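Local coordinates for enoyl-CoA hydratase (Mycobacterium avium, PDB 3OC7), which probably catalyses the reversible addition of water to the double bond of enoyl-CoA thioesters in fatty acid metabolism, as in other enoyl-CoA hydratases of the crotonase superfamily, at residues F245-D248 / E249-E252; P29-R32 / N33-S36; A15-G18 / G19-R23. All coordinates share one frame; numbering follows the deposited sequence.

Contact 1 of 3, residues F245-D248 / E249-E252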
loop_
_atom_site.group_PDB
_atom_site.type_symbol
_atom_site.label_atom_id
_atom_site.label_comp_id
_atom_site.label_asym_id
_atom_site.label_seq_id
_atom_site.Cartn_x
_atom_site.Cartn_y
_atom_site.Cartn_z
ATOM N N PHE A 245 -21.789 2.188 -20.778
ATOM C CA PHE A 245 -21.597 2.086 -22.239
ATOM C C PHE A 245 -22.801 2.594 -23.076
ATOM O O PHE A 245 -22.614 3.244 -24.114
ATOM C CB PHE A 245 -21.226 0.641 -22.650
ATOM C CG PHE A 245 -20.795 0.506 -24.103
ATOM C CD1 PHE A 245 -19.488 0.792 -24.488
ATOM C CD2 PHE A 245 -21.701 0.101 -25.080
ATOM C CE1 PHE A 245 -19.088 0.681 -25.821
ATOM C CE2 PHE A 245 -21.312 -0.009 -26.426
ATOM C CZ PHE A 245 -19.998 0.279 -26.790
ATOM N N VAL A 246 -24.016 2.284 -22.632
ATOM C CA VAL A 246 -25.243 2.625 -23.379
ATOM C C VAL A 246 -25.872 3.983 -22.986
ATOM O O VAL A 246 -26.937 4.353 -23.497
ATOM C CB VAL A 246 -26.311 1.472 -23.308
ATOM C CG1 VAL A 246 -25.730 0.154 -23.815
ATOM C CG2 VAL A 246 -26.879 1.324 -21.897
ATOM N N SER A 247 -25.213 4.720 -22.091
ATOM C CA SER A 247 -25.711 6.011 -21.589
ATOM C C SER A 247 -25.584 7.159 -22.591
ATOM O O SER A 247 -24.816 7.072 -23.552
ATOM C CB SER A 247 -24.976 6.394 -20.295
ATOM O OG SER A 247 -23.633 6.777 -20.565
ATOM N N ASP A 248 -26.320 8.244 -22.331
ATOM C CA ASP A 248 -26.280 9.457 -23.172
ATOM C C ASP A 248 -24.913 10.152 -23.204
ATOM O O ASP A 248 -24.448 10.559 -24.276
ATOM C CB ASP A 248 -27.371 10.461 -22.759
ATOM C CG ASP A 248 -28.792 9.950 -23.015
ATOM O OD1 ASP A 248 -28.992 9.033 -23.845
ATOM O OD2 ASP A 248 -29.724 10.486 -22.374
ATOM N N GLU A 249 -24.268 10.290 -22.042
ATOM C CA GLU A 249 -22.954 10.940 -21.992
ATOM C C GLU A 249 -21.849 10.129 -22.676
ATOM O O GLU A 249 -20.930 10.705 -23.278
ATOM C CB GLU A 249 -22.563 11.360 -20.556
ATOM C CG GLU A 249 -23.153 12.715 -20.133
ATOM C CD GLU A 249 -22.927 13.074 -18.669
ATOM O OE1 GLU A 249 -21.838 12.794 -18.105
ATOM O OE2 GLU A 249 -23.850 13.674 -18.075
ATOM N N ALA A 250 -21.938 8.792 -22.607
ATOM C CA ALA A 250 -21.005 7.925 -23.334
ATOM C C ALA A 250 -21.150 8.024 -24.859
ATOM O O ALA A 250 -20.154 7.990 -25.579
ATOM C CB ALA A 250 -21.132 6.471 -22.865
ATOM N N ARG A 251 -22.384 8.168 -25.347
ATOM C CA ARG A 251 -22.632 8.339 -26.781
ATOM C C ARG A 251 -22.003 9.634 -27.315
ATOM O O ARG A 251 -21.338 9.639 -28.365
ATOM C CB ARG A 251 -24.134 8.312 -27.061
ATOM C CG ARG A 251 -24.822 7.009 -26.687
ATOM C CD ARG A 251 -24.934 6.042 -27.861
ATOM N NE ARG A 251 -25.565 4.779 -27.470
ATOM C CZ ARG A 251 -26.875 4.600 -27.306
ATOM N NH1 ARG A 251 -27.730 5.601 -27.493
ATOM N NH2 ARG A 251 -27.336 3.408 -26.948
ATOM N N GLU A 252 -22.218 10.735 -26.589
ATOM C CA GLU A 252 -21.638 12.033 -26.945
ATOM C C GLU A 252 -20.104 12.018 -26.862
ATOM O O GLU A 252 -19.415 12.605 -27.708
ATOM C CB GLU A 252 -22.237 13.145 -26.067
ATOM C CG GLU A 252 -21.489 14.497 -26.073
ATOM C CD GLU A 252 -21.472 15.216 -27.427
ATOM O OE1 GLU A 252 -22.230 14.847 -28.353
ATOM O OE2 GLU A 252 -20.682 16.177 -27.550
#

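Contact 2 of 3, residues P29-R32 / N33-S36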
loop_
_atom_site.group_PDB
_atom_site.type_symbol
_atom_site.label_atom_id
_atom_site.label_comp_id
_atom_site.label_asym_id
_atom_site.label_seq_id
_atom_site.Cartn_x
_atom_site.Cartn_y
_atom_site.Cartn_z
ATOM N N PRO A 29 -1.828 -7.215 -35.639
ATOM C CA PRO A 29 -1.494 -5.837 -36.053
ATOM C C PRO A 29 -2.629 -4.987 -36.667
ATOM O O PRO A 29 -2.622 -3.751 -36.495
ATOM C CB PRO A 29 -0.356 -6.034 -37.065
ATOM C CG PRO A 29 -0.493 -7.441 -37.545
ATOM C CD PRO A 29 -1.007 -8.212 -36.351
ATOM N N HIS A 30 -3.601 -5.631 -37.322
ATOM C CA HIS A 30 -4.733 -4.925 -37.964
ATOM C C HIS A 30 -5.571 -4.049 -37.016
ATOM O O HIS A 30 -6.101 -3.012 -37.430
ATOM C CB HIS A 30 -5.622 -5.889 -38.784
ATOM C CG HIS A 30 -6.517 -6.772 -37.961
ATOM N ND1 HIS A 30 -6.038 -7.805 -37.183
ATOM C CD2 HIS A 30 -7.866 -6.799 -37.828
ATOM C CE1 HIS A 30 -7.049 -8.419 -36.593
ATOM N NE2 HIS A 30 -8.170 -7.825 -36.966
ATOM N N ASN A 31 -5.659 -4.437 -35.745
ATOM C CA ASN A 31 -6.386 -3.627 -34.759
ATOM C C ASN A 31 -5.576 -3.257 -33.499
ATOM O O ASN A 31 -6.147 -3.054 -32.423
ATOM C CB ASN A 31 -7.741 -4.275 -34.395
ATOM C CG ASN A 31 -7.599 -5.686 -33.837
ATOM O OD1 ASN A 31 -8.585 -6.439 -33.756
ATOM N ND2 ASN A 31 -6.386 -6.052 -33.435
ATOM N N ARG A 32 -4.253 -3.157 -33.650
ATOM C CA ARG A 32 -3.350 -2.793 -32.542
ATOM C C ARG A 32 -3.461 -3.716 -31.317
ATOM O O ARG A 32 -3.466 -3.246 -30.169
ATOM C CB ARG A 32 -3.538 -1.309 -32.131
ATOM C CG ARG A 32 -3.176 -0.297 -33.223
ATOM C CD ARG A 32 -3.566 1.153 -32.874
ATOM N NE ARG A 32 -2.745 1.721 -31.798
ATOM C CZ ARG A 32 -3.226 2.267 -30.679
ATOM N NH1 ARG A 32 -4.538 2.355 -30.481
ATOM N NH2 ARG A 32 -2.392 2.753 -29.766
ATOM N N ASN A 33 -3.540 -5.025 -31.566
ATOM C CA ASN A 33 -3.645 -6.040 -30.506
ATOM C C ASN A 33 -4.888 -5.883 -29.607
ATOM O O ASN A 33 -4.821 -6.076 -28.378
ATOM C CB ASN A 33 -2.340 -6.111 -29.678
ATOM C CG ASN A 33 -1.117 -6.550 -30.508
ATOM O OD1 ASN A 33 -1.235 -7.303 -31.482
ATOM N ND2 ASN A 33 0.077 -6.113 -30.088
ATOM N N ALA A 34 -6.022 -5.542 -30.221
ATOM C CA ALA A 34 -7.289 -5.392 -29.484
ATOM C C ALA A 34 -7.834 -6.724 -28.963
ATOM O O ALA A 34 -7.553 -7.788 -29.521
ATOM C CB ALA A 34 -8.348 -4.678 -30.355
ATOM N N LEU A 35 -8.638 -6.645 -27.897
ATOM C CA LEU A 35 -9.209 -7.833 -27.236
ATOM C C LEU A 35 -10.465 -8.418 -27.916
ATOM O O LEU A 35 -11.561 -8.389 -27.348
ATOM C CB LEU A 35 -9.478 -7.534 -25.757
ATOM C CG LEU A 35 -8.260 -7.177 -24.899
ATOM C CD1 LEU A 35 -8.636 -6.183 -23.799
ATOM C CD2 LEU A 35 -7.590 -8.417 -24.314
ATOM N N SER A 36 -10.292 -8.951 -29.124
ATOM C CA SER A 36 -11.372 -9.623 -29.863
ATOM C C SER A 36 -11.718 -10.985 -29.245
ATOM O O SER A 36 -10.920 -11.531 -28.471
ATOM C CB SER A 36 -10.963 -9.803 -31.332
ATOM O OG SER A 36 -9.864 -10.690 -31.476
HETATM O O HOH W 1 -7.705 -9.026 -32.105
#

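Contact 3 of 3, residues A15-G18 / G19-R23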
loop_
_atom_site.group_PDB
_atom_site.type_symbol
_atom_site.label_atom_id
_atom_site.label_comp_id
_atom_site.label_asym_id
_atom_site.label_seq_id
_atom_site.Cartn_x
_atom_site.Cartn_y
_atom_site.Cartn_z
ATOM N N ALA A 15 11.605 -26.130 -26.406
ATOM C CA ALA A 15 12.460 -26.517 -27.545
ATOM C C ALA A 15 12.834 -25.346 -28.475
ATOM O O ALA A 15 13.834 -25.421 -29.206
ATOM C CB ALA A 15 11.816 -27.657 -28.337
ATOM N N ALA A 16 12.042 -24.272 -28.430
ATOM C CA ALA A 16 12.290 -23.054 -29.212
ATOM C C ALA A 16 12.884 -21.912 -28.380
ATOM O O ALA A 16 13.635 -21.084 -28.906
ATOM C CB ALA A 16 11.015 -22.593 -29.905
ATOM N N THR A 17 12.527 -21.855 -27.096
ATOM C CA THR A 17 13.041 -20.816 -26.201
ATOM C C THR A 17 14.420 -21.136 -25.607
ATOM O O THR A 17 15.162 -20.220 -25.247
ATOM C CB THR A 17 12.057 -20.499 -25.037
ATOM O OG1 THR A 17 11.889 -21.655 -24.208
ATOM C CG2 THR A 17 10.702 -20.032 -25.565
ATOM N N GLY A 18 14.754 -22.422 -25.511
ATOM C CA GLY A 18 16.024 -22.866 -24.913
ATOM C C GLY A 18 16.078 -22.783 -23.393
ATOM O O GLY A 18 17.155 -22.633 -22.812
ATOM N N GLY A 19 14.912 -22.880 -22.747
ATOM C CA GLY A 19 14.806 -22.813 -21.282
ATOM C C GLY A 19 13.468 -23.328 -20.761
ATOM O O GLY A 19 12.609 -23.703 -21.557
ATOM N N PRO A 20 13.278 -23.347 -19.415
ATOM C CA PRO A 20 12.024 -23.813 -18.787
ATOM C C PRO A 20 10.902 -22.757 -18.846
ATOM O O PRO A 20 10.244 -22.463 -17.829
ATOM C CB PRO A 20 12.440 -24.095 -17.336
ATOM C CG PRO A 20 13.566 -23.157 -17.090
ATOM C CD PRO A 20 14.284 -22.953 -18.407
ATOM N N VAL A 21 10.669 -22.255 -20.058
ATOM C CA VAL A 21 9.819 -21.092 -20.326
ATOM C C VAL A 21 8.975 -21.231 -21.616
ATOM O O VAL A 21 9.452 -21.740 -22.656
ATOM C CB VAL A 21 10.658 -19.753 -20.324
ATOM C CG1 VAL A 21 11.792 -19.783 -21.365
ATOM C CG2 VAL A 21 9.772 -18.516 -20.500
ATOM N N ALA A 22 7.717 -20.799 -21.536
ATOM C CA ALA A 22 6.849 -20.622 -22.710
ATOM C C ALA A 22 6.584 -19.133 -22.982
ATOM O O ALA A 22 6.299 -18.385 -22.044
ATOM C CB ALA A 22 5.521 -21.394 -22.538
ATOM N N ARG A 23 6.689 -18.703 -24.245
ATOM C CA ARG A 23 6.408 -17.313 -24.666
ATOM C C ARG A 23 5.089 -17.241 -25.441
ATOM O O ARG A 23 4.936 -17.943 -26.460
ATOM C CB ARG A 23 7.570 -16.758 -25.506
ATOM C CG ARG A 23 7.466 -15.282 -25.928
ATOM C CD ARG A 23 8.727 -14.814 -26.667
ATOM N NE ARG A 23 9.791 -14.448 -25.731
ATOM C CZ ARG A 23 10.212 -13.203 -25.503
ATOM N NH1 ARG A 23 9.685 -12.181 -26.166
ATOM N NH2 ARG A 23 11.170 -12.979 -24.613
#

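Contact 1 of 3, residues F245-D248 / E249-E252
Ser247 OG, at the N-cap of a helix, gathers several groups, among them Ala250 N. Across the turn it accepts a weak hydrogen bond from that nitrogen, 3.3 Å from OG, and the Ala250 methyl lies against the same oxygen, CB being 3.4 Å from OG. The hydroxyl can swing over this N-H because chi1, at 72°, sets it between the backbone N and the carbonyl carbon. Its single proton can go to Leu244 O, from the end of the preceding helix, or to Gln213 OE1 of the second subunit, or be shared by them, so the capping oxygen links two helices and two chains. Behind the cap the regular helical bonds begin: Arg251 N donates to Ser247 O over 3.2 Å, and Glu252 N reaches Asp248 O over 3.2 Å with a straighter N-H...O angle of 167°. In one of two modelled conformers the Arg251 chain runs back over the cap, and Val246 O lies over one face of the guanidinium, toward its rim; both placements are tentative. Glu249 OE1 is bonded to Ser211 OG and Gln213 N of the second subunit, while Glu252 OE2 makes a salt bridge to Arg261 and takes a hydrogen bond from Asn264 N. A tight connection between helices 212-245 and 248-259, finished by a serine N-cap at a subunit interface, results.

Contact 2 of 3, residues P29-R32 / N33-S36
Asn31 lays its amide alongside the methyl of Ala34, with CG 3.7 Å from Ala34 CB and OD1 nearly as near. Its backbone oxygen presses on the same methyl, Asn31 O standing 3.4 Å from Ala34 CB, and this is the tightly packed part of the contact. The amide folds back in this way because chi1 of 58° turns CG over the residue's own main chain; ND2 is then bonded to Ser28 OG. Arg32 and Asn33, between the two, both have left-handed helical backbone angles and bring Ala34 N to 3.3 Å from Asn31 O, a weak hydrogen bond closing the turn. Such a turn, leading from the first long strand of the crotonase fold into its first long helix, lies in a region that in relatives helps to line the CoA-binding cleft, and may do so here. Buried Asn33 is anchored by its amide: OD1 accepts from Ser28 N, and ND2 donates to Thr64 O and Thr67 O. The other side is looser and wetter. A water there donates to Asn31 OD1 (3.2 Å) and to Ala34 O (2.9 Å), and accepts from Ser36 OG at 2.8 Å, bridging where the side chains do not meet directly. Ser36 OG also caps Leu39 N at the start of helix 37-52. Arg32 packs on Ala70, with a weak hydrogen bond from NH2 to Thr67 OG1.

Contact 3 of 3, residues A15-G18 / G19-R23
Thr17 overlaps Val21, its OG1 coming within 3.4 Å of Val21 CG1 and its CB within 3.8 Å of the same methyl. The hydroxyl does the polar work: OG1 donates to Val21 O over 2.9 Å, approaching tilted 27° from the plane of the carbonyl, with a C=O...O angle of 139°. The methyl of Thr17 also touches that carbonyl, CG2 being 3.6 Å from Val21 O, so both branches of the threonine meet one peptide oxygen. A chi1 of 63° makes this possible by holding the hydroxyl over the threonine's own main chain while CG2 stays on the nitrogen side. Gly13 O, just before the helix, is a weak second acceptor that would have to share the same proton. The intervening chain makes a sharp reversal. Gly18 leaves the helix with a positive phi, a conformation that favours glycine, and Gly19 is almost fully extended. Pro20 then centres an inverse gamma turn, in which Val21 N makes a weak bond to Gly19 O. The contact thus joins the short helix 14-17 to strand 21-26, which sits in the six-stranded sheet between strand 9-12, antiparallel to it, and the parallel strand 58-63; Val21 packs on Val58 and Val60, and the backbones of Ala22 and Arg23 hydrogen-bond to those of Val58 and Val60 and of Ala12 in the edge strand, respectively.

How the contacts relate
Along the chain the contacts come in the order 3, 2, 1, and none touches another. Contacts 3 and 2 lie at the two ends of strand 21-26: residues 15-23 lead into it and residues 29-36 carry the chain from it to helix 37-52, with centres about 25 Å apart. Contact 1, near the C terminus, joins helices 212-245 and 248-259; its centre is about 24 Å from that of contact 2 and about 46 Å from that of contact 3, on the opposite side of the chain's centre. These local turns thus occur before and after the sheet's second strand and between the C-terminal helices, and of the three only contact 1 meets another subunit of the trimer.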